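Local coordinates for acyl-CoA dehydrogenase domain protein Tcur3481 (Thermomonospora curvata, PDB 6WY9) that probably acts as an FAD-dependent acyl-CoA dehydrogenase, a flavoprotein oxidoreductase that binds dihydroflavine-adenine dinucleotide as its reduced cofactor, at residues Pro89-Ala94 with Pro110-Gly115; Asp130-Gly135 with Leu351-Asp356. All blocks are in the same frame, centred on the assembly; numbering follows the deposited sequence.

Interaction 1: residues Pro89-Ala94 with Pro110-Gly115; sequences PTLVAA and PGVVDG
V112 reaches across from helix 109-113 to the side chains of T90, L91 and A94 on helix 87-100, and the contact is entirely apolar. One methyl group does the work. V112 CG1 lies 3.7 Å from T90 CG2 and 4.0 Å from L91 CD2, while A94 CB stands 4.3 Å from the same V112 CG1. With CG1 anti to the backbone N (chi1 174°), this branch is the one that faces the three side chains. T90 and V112 pass each other in opposite senses, methyl beside methyl, whereas the L91 side chain crosses that of V112 at a slant and offers only one branch end. V112 alone supplies 62 Å² of the 111 Å² buried, and the nearest CA atoms, of A94 and V112, are still 7.5 Å apart, so the helices meet through side chains and not backbone.

The polar end of T90 is settled outside this contact. T90 CG2 is anti to the backbone N, which leaves OG1 beside that N, where it is hydrogen-bonded to the carbonyl O of L119 in strand 118-122.

All four touching residues are buried. Around them, L91 also packs on L71 and L74 of helix 67-80, T90 lies against R118 of strand 118-122, and V112 rests on L57.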
ATOM      1  N   PRO B  89     -30.660   4.178  -5.706  1.00 42.00           N
ATOM      2  CA  PRO B  89     -31.536   3.129  -6.274  1.00 44.63           C
ATOM      3  C   PRO B  89     -32.708   3.703  -7.064  1.00 46.14           C
ATOM      4  O   PRO B  89     -32.970   3.266  -8.189  1.00 47.30           O
ATOM      5  CB  PRO B  89     -31.988   2.327  -5.040  1.00 44.89           C
ATOM      6  CG  PRO B  89     -30.909   2.590  -3.998  1.00 42.49           C
ATOM      7  CD  PRO B  89     -30.552   4.066  -4.237  1.00 41.00           C
ATOM      8  N   THR B  90     -33.410   4.699  -6.519  1.00 45.56           N
ATOM      9  CA  THR B  90     -34.562   5.248  -7.225  1.00 43.92           C
ATOM     10  C   THR B  90     -34.146   5.975  -8.496  1.00 44.53           C
ATOM     11  O   THR B  90     -34.784   5.804  -9.545  1.00 44.39           O
ATOM     12  CB  THR B  90     -35.345   6.201  -6.309  1.00 43.85           C
ATOM     13  OG1 THR B  90     -36.020   5.433  -5.310  1.00 45.78           O
ATOM     14  CG2 THR B  90     -36.394   6.991  -7.089  1.00 41.17           C
ATOM     15  N   LEU B  91     -33.102   6.833  -8.416  1.00 43.11           N
ATOM     16  CA  LEU B  91     -32.800   7.714  -9.554  1.00 43.71           C
ATOM     17  C   LEU B  91     -31.991   7.016 -10.648  1.00 44.92           C
ATOM     18  O   LEU B  91     -32.148   7.361 -11.822  1.00 45.97           O
ATOM     19  CB  LEU B  91     -32.070   8.990  -9.083  1.00 42.97           C
ATOM     20  CG  LEU B  91     -32.997   9.913  -8.247  1.00 42.25           C
ATOM     21  CD1 LEU B  91     -32.328  11.215  -7.708  1.00 43.76           C
ATOM     22  CD2 LEU B  91     -34.308  10.242  -9.031  1.00 44.63           C
ATOM     23  N   VAL B  92     -31.102   6.075 -10.295  1.00 44.36           N
ATOM     24  CA  VAL B  92     -30.499   5.223 -11.327  1.00 44.74           C
ATOM     25  C   VAL B  92     -31.582   4.394 -12.030  1.00 47.30           C
ATOM     26  O   VAL B  92     -31.588   4.266 -13.264  1.00 49.10           O
ATOM     27  CB  VAL B  92     -29.380   4.331 -10.731  1.00 43.17           C
ATOM     28  CG1 VAL B  92     -28.881   3.298 -11.746  1.00 44.07           C
ATOM     29  CG2 VAL B  92     -28.168   5.194 -10.207  1.00 43.53           C
ATOM     30  N   ALA B  93     -32.521   3.821 -11.272  1.00 46.21           N
ATOM     31  CA  ALA B  93     -33.599   3.097 -11.946  1.00 46.47           C
ATOM     32  C   ALA B  93     -34.375   4.031 -12.855  1.00 47.03           C
ATOM     33  O   ALA B  93     -34.740   3.657 -13.980  1.00 46.67           O
ATOM     34  CB  ALA B  93     -34.533   2.441 -10.929  1.00 46.89           C
ATOM     35  N   ALA B  94     -34.615   5.273 -12.399  1.00 46.65           N
ATOM     36  CA  ALA B  94     -35.427   6.184 -13.200  1.00 48.38           C
ATOM     37  C   ALA B  94     -34.691   6.607 -14.466  1.00 48.40           C
ATOM     38  O   ALA B  94     -35.307   6.768 -15.530  1.00 50.28           O
ATOM     39  CB  ALA B  94     -35.838   7.412 -12.369  1.00 48.77           C
ATOM     40  N   PRO B 110     -43.099  10.750 -13.819  1.00 55.89           N
ATOM     41  CA  PRO B 110     -43.727  11.850 -13.078  1.00 56.13           C
ATOM     42  C   PRO B 110     -43.887  11.542 -11.599  1.00 55.33           C
ATOM     43  O   PRO B 110     -43.608  12.416 -10.772  1.00 55.16           O
ATOM     44  CB  PRO B 110     -45.067  12.017 -13.805  1.00 58.60           C
ATOM     45  CG  PRO B 110     -44.683  11.701 -15.231  1.00 59.22           C
ATOM     46  CD  PRO B 110     -43.816  10.482 -15.083  1.00 57.45           C
ATOM     47  N   GLY B 111     -44.302  10.323 -11.238  1.00 55.03           N
ATOM     48  CA  GLY B 111     -44.435   9.994  -9.828  1.00 54.93           C
ATOM     49  C   GLY B 111     -43.099   9.970  -9.094  1.00 53.55           C
ATOM     50  O   GLY B 111     -43.047  10.200  -7.881  1.00 55.15           O
ATOM     51  N   VAL B 112     -42.006   9.686  -9.803  1.00 50.20           N
ATOM     52  CA  VAL B 112     -40.692   9.782  -9.165  1.00 48.95           C
ATOM     53  C   VAL B 112     -40.321  11.243  -8.932  1.00 50.77           C
ATOM     54  O   VAL B 112     -39.800  11.610  -7.870  1.00 50.03           O
ATOM     55  CB  VAL B 112     -39.616   9.075 -10.008  1.00 48.02           C
ATOM     56  CG1 VAL B 112     -38.216   9.320  -9.390  1.00 46.39           C
ATOM     57  CG2 VAL B 112     -39.913   7.567 -10.150  1.00 47.91           C
ATOM     58  N   VAL B 113     -40.564  12.097  -9.927  1.00 52.56           N
ATOM     59  CA  VAL B 113     -40.228  13.515  -9.804  1.00 54.42           C
ATOM     60  C   VAL B 113     -40.935  14.130  -8.601  1.00 54.42           C
ATOM     61  O   VAL B 113     -40.328  14.871  -7.813  1.00 53.61           O
ATOM     62  CB  VAL B 113     -40.573  14.251 -11.117  1.00 57.52           C
ATOM     63  CG1 VAL B 113     -40.611  15.772 -10.927  1.00 58.98           C
ATOM     64  CG2 VAL B 113     -39.595  13.820 -12.227  1.00 57.78           C
ATOM     65  N   ASP B 114     -42.228  13.834  -8.434  1.00 54.14           N
ATOM     66  CA  ASP B 114     -42.993  14.509  -7.389  1.00 55.48           C
ATOM     67  C   ASP B 114     -42.906  13.816  -6.026  1.00 54.69           C
ATOM     68  O   ASP B 114     -43.509  14.304  -5.069  1.00 55.85           O
ATOM     69  CB  ASP B 114     -44.470  14.715  -7.835  1.00 58.64           C
ATOM     70  CG  ASP B 114     -45.326  13.425  -7.834  1.00 60.60           C
ATOM     71  OD1 ASP B 114     -44.853  12.368  -7.398  1.00 60.68           O
ATOM     72  OD2 ASP B 114     -46.506  13.480  -8.279  1.00 64.45           O
ATOM     73  N   GLY B 115     -42.166  12.711  -5.915  1.00 56.31           N
ATOM     74  CA  GLY B 115     -41.885  12.051  -4.647  1.00 57.49           C
ATOM     75  C   GLY B 115     -42.819  10.925  -4.227  1.00 58.21           C
ATOM     76  O   GLY B 115     -42.547  10.270  -3.215  1.00 59.90           O
TER

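Interaction 2: residues Asp130-Gly135 with Leu351-Asp356; sequences DVAAPG and LQRLGD
An Asx turn overlapping a type I beta turn, D130 to A133, presents a carboxylate oxygen that R353 of helix 347-362 grips in a salt bridge. Each turn has its own bond: A132 N donates to D130 OD1 at 3.0 Å, which defines the Asx turn, and A133 N donates to D130 O at 3.0 Å, which closes the beta turn. The carboxylate is brought into place by a side chain whose CG is anti to the backbone N (chi1 -175°). Across the contact, R353 NH1 donates to D130 OD1 at 2.6 Å, short but bent, with an N-H...O angle of 132°.

D130 OD1 thus accepts two donors, and they arrive from opposite faces of the carboxylate, each well out of its plane. The acceptor lies close to the plane of the guanidinium, at its edge, yet the two flat groups are turned 45° apart, which rules out a coplanar two-pronged pairing. A132 CB touches the guanidinium obliquely, 3.7 Å from R353 NH2, a van der Waals contact. A lysine in place of D130 would probably set two positive charges against each other, leave R353 without its carboxylate mate and strip A132 N of its side-chain acceptor.

R353 NE also lies near R224 NH2, a like charge that D130 is likely to help offset. Beyond the contact, D356 on the same helix makes a salt bridge to a neighbouring subunit, and Q352 is hydrogen-bonded to another. The arrangement is an Asx turn whose carboxylate also makes a salt bridge, joining the loop between strands 118-122 and 137-141 to helix 347-362.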
ATOM      1  N   ASP B 130     -21.765 -12.607 -10.712  1.00 45.55           N
ATOM      2  CA  ASP B 130     -21.370 -11.776 -11.844  1.00 45.67           C
ATOM      3  C   ASP B 130     -22.514 -10.856 -12.276  1.00 45.12           C
ATOM      4  O   ASP B 130     -23.527 -11.327 -12.821  1.00 44.59           O
ATOM      5  CB  ASP B 130     -20.952 -12.681 -12.977  1.00 47.27           C
ATOM      6  CG  ASP B 130     -20.415 -11.937 -14.163  1.00 49.44           C
ATOM      7  OD1 ASP B 130     -20.535 -10.704 -14.261  1.00 49.26           O
ATOM      8  OD2 ASP B 130     -19.847 -12.633 -15.003  1.00 50.27           O
ATOM      9  N   VAL B 131     -22.373  -9.545 -12.052  1.00 42.28           N
ATOM     10  CA  VAL B 131     -23.520  -8.638 -12.266  1.00 43.28           C
ATOM     11  C   VAL B 131     -23.882  -8.552 -13.751  1.00 43.52           C
ATOM     12  O   VAL B 131     -24.996  -8.130 -14.111  1.00 44.14           O
ATOM     13  CB  VAL B 131     -23.267  -7.213 -11.724  1.00 40.88           C
ATOM     14  CG1 VAL B 131     -23.095  -7.209 -10.170  1.00 41.70           C
ATOM     15  CG2 VAL B 131     -22.037  -6.600 -12.396  1.00 38.40           C
ATOM     16  N   ALA B 132     -22.947  -8.909 -14.613  1.00 43.71           N
ATOM     17  CA  ALA B 132     -23.109  -8.877 -16.057  1.00 45.86           C
ATOM     18  C   ALA B 132     -23.670 -10.180 -16.609  1.00 46.62           C
ATOM     19  O   ALA B 132     -24.008 -10.235 -17.793  1.00 47.66           O
ATOM     20  CB  ALA B 132     -21.751  -8.573 -16.728  1.00 45.94           C
ATOM     21  N   ALA B 133     -23.766 -11.233 -15.788  1.00 46.02           N
ATOM     22  CA  ALA B 133     -24.321 -12.522 -16.220  1.00 47.22           C
ATOM     23  C   ALA B 133     -25.190 -13.061 -15.082  1.00 48.09           C
ATOM     24  O   ALA B 133     -24.854 -14.054 -14.420  1.00 47.22           O
ATOM     25  CB  ALA B 133     -23.201 -13.499 -16.622  1.00 47.32           C
ATOM     26  N   PRO B 134     -26.339 -12.419 -14.835  1.00 48.67           N
ATOM     27  CA  PRO B 134     -27.219 -12.864 -13.740  1.00 48.94           C
ATOM     28  C   PRO B 134     -27.614 -14.324 -13.910  1.00 47.85           C
ATOM     29  O   PRO B 134     -27.918 -14.775 -15.019  1.00 48.80           O
ATOM     30  CB  PRO B 134     -28.451 -11.949 -13.859  1.00 50.69           C
ATOM     31  CG  PRO B 134     -28.168 -10.984 -14.969  1.00 51.19           C
ATOM     32  CD  PRO B 134     -26.960 -11.423 -15.723  1.00 50.25           C
ATOM     33  N   GLY B 135     -27.650 -15.059 -12.789  1.00 46.23           N
ATOM     34  CA  GLY B 135     -28.231 -16.397 -12.799  1.00 47.71           C
ATOM     35  C   GLY B 135     -29.751 -16.397 -12.792  1.00 49.60           C
ATOM     36  O   GLY B 135     -30.377 -17.354 -13.253  1.00 53.48           O
ATOM     37  N   LEU B 351     -10.865  -4.554 -10.666  1.00 34.58           N
ATOM     38  CA  LEU B 351      -9.630  -4.652 -11.443  1.00 35.74           C
ATOM     39  C   LEU B 351      -9.689  -5.803 -12.421  1.00 37.41           C
ATOM     40  O   LEU B 351      -9.217  -5.683 -13.553  1.00 37.94           O
ATOM     41  CB  LEU B 351      -8.403  -4.799 -10.524  1.00 33.87           C
ATOM     42  CG  LEU B 351      -8.025  -3.598  -9.635  1.00 35.37           C
ATOM     43  CD1 LEU B 351      -6.772  -3.903  -8.737  1.00 35.63           C
ATOM     44  CD2 LEU B 351      -7.819  -2.270 -10.470  1.00 36.23           C
ATOM     45  N   GLN B 352     -10.256  -6.944 -12.013  1.00 36.48           N
ATOM     46  CA  GLN B 352     -10.335  -8.052 -12.959  1.00 35.11           C
ATOM     47  C   GLN B 352     -11.193  -7.703 -14.178  1.00 36.60           C
ATOM     48  O   GLN B 352     -10.803  -7.956 -15.325  1.00 35.81           O
ATOM     49  CB  GLN B 352     -10.877  -9.296 -12.276  1.00 34.66           C
ATOM     50  CG  GLN B 352     -10.888 -10.506 -13.254  1.00 34.77           C
ATOM     51  CD  GLN B 352     -11.210 -11.774 -12.508  1.00 38.03           C
ATOM     52  OE1 GLN B 352     -10.355 -12.284 -11.727  1.00 37.75           O
ATOM     53  NE2 GLN B 352     -12.453 -12.313 -12.706  1.00 37.57           N
ATOM     54  N   ARG B 353     -12.370  -7.123 -13.943  1.00 36.15           N
ATOM     55  CA  ARG B 353     -13.247  -6.721 -15.028  1.00 40.10           C
ATOM     56  C   ARG B 353     -12.575  -5.676 -15.917  1.00 37.84           C
ATOM     57  O   ARG B 353     -12.656  -5.745 -17.155  1.00 37.96           O
ATOM     58  CB  ARG B 353     -14.564  -6.189 -14.449  1.00 43.72           C
ATOM     59  CG  ARG B 353     -15.631  -5.976 -15.530  1.00 52.93           C
ATOM     60  CD  ARG B 353     -17.009  -5.618 -14.916  1.00 61.05           C
ATOM     61  NE  ARG B 353     -17.641  -6.769 -14.251  1.00 67.94           N
ATOM     62  CZ  ARG B 353     -18.202  -7.796 -14.898  1.00 72.87           C
ATOM     63  NH1 ARG B 353     -18.743  -8.794 -14.223  1.00 73.59           N
ATOM     64  NH2 ARG B 353     -18.194  -7.829 -16.220  1.00 76.48           N
ATOM     65  N   LEU B 354     -11.958  -4.663 -15.300  1.00 37.51           N
ATOM     66  CA  LEU B 354     -11.270  -3.643 -16.078  1.00 39.18           C
ATOM     67  C   LEU B 354     -10.123  -4.262 -16.891  1.00 36.91           C
ATOM     68  O   LEU B 354      -9.882  -3.872 -18.033  1.00 37.97           O
ATOM     69  CB  LEU B 354     -10.739  -2.544 -15.144  1.00 37.24           C
ATOM     70  CG  LEU B 354      -9.922  -1.387 -15.754  1.00 37.50           C
ATOM     71  CD1 LEU B 354     -10.748  -0.598 -16.833  1.00 37.41           C
ATOM     72  CD2 LEU B 354      -9.547  -0.411 -14.677  1.00 37.08           C
ATOM     73  N   GLY B 355      -9.375  -5.178 -16.294  1.00 35.38           N
ATOM     74  CA  GLY B 355      -8.293  -5.812 -17.033  1.00 35.79           C
ATOM     75  C   GLY B 355      -8.756  -6.612 -18.244  1.00 37.09           C
ATOM     76  O   GLY B 355      -8.036  -6.686 -19.261  1.00 37.26           O
ATOM     77  N   ASP B 356      -9.948  -7.230 -18.157  1.00 34.22           N
ATOM     78  CA  ASP B 356     -10.498  -7.958 -19.312  1.00 36.08           C
ATOM     79  C   ASP B 356     -10.879  -6.976 -20.422  1.00 37.12           C
ATOM     80  O   ASP B 356     -10.653  -7.256 -21.603  1.00 34.34           O
ATOM     81  CB  ASP B 356     -11.728  -8.777 -18.882  1.00 38.68           C
ATOM     82  CG  ASP B 356     -11.353 -10.040 -18.056  1.00 41.85           C
ATOM     83  OD1 ASP B 356     -10.166 -10.447 -18.090  1.00 41.83           O
ATOM     84  OD2 ASP B 356     -12.246 -10.628 -17.396  1.00 44.01           O
TER

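Interactions 1 and 2 do not touch: their centres are 27 Å apart and their nearest atoms about 12 Å. They follow one another along the chain, linked through strand 118-122, which takes the hydroxyl of T90 in the first and runs on into the loop carrying 130-135 in the second. Helix 215-248 is a shared neighbour, packing against V92 beside interaction 1 and against V131 in interaction 2. Both lie away from the annotated flavin site. R353 packs on L298 near the start of helix 295-319, and H317 of the flavin pocket lies near the other end of that helix.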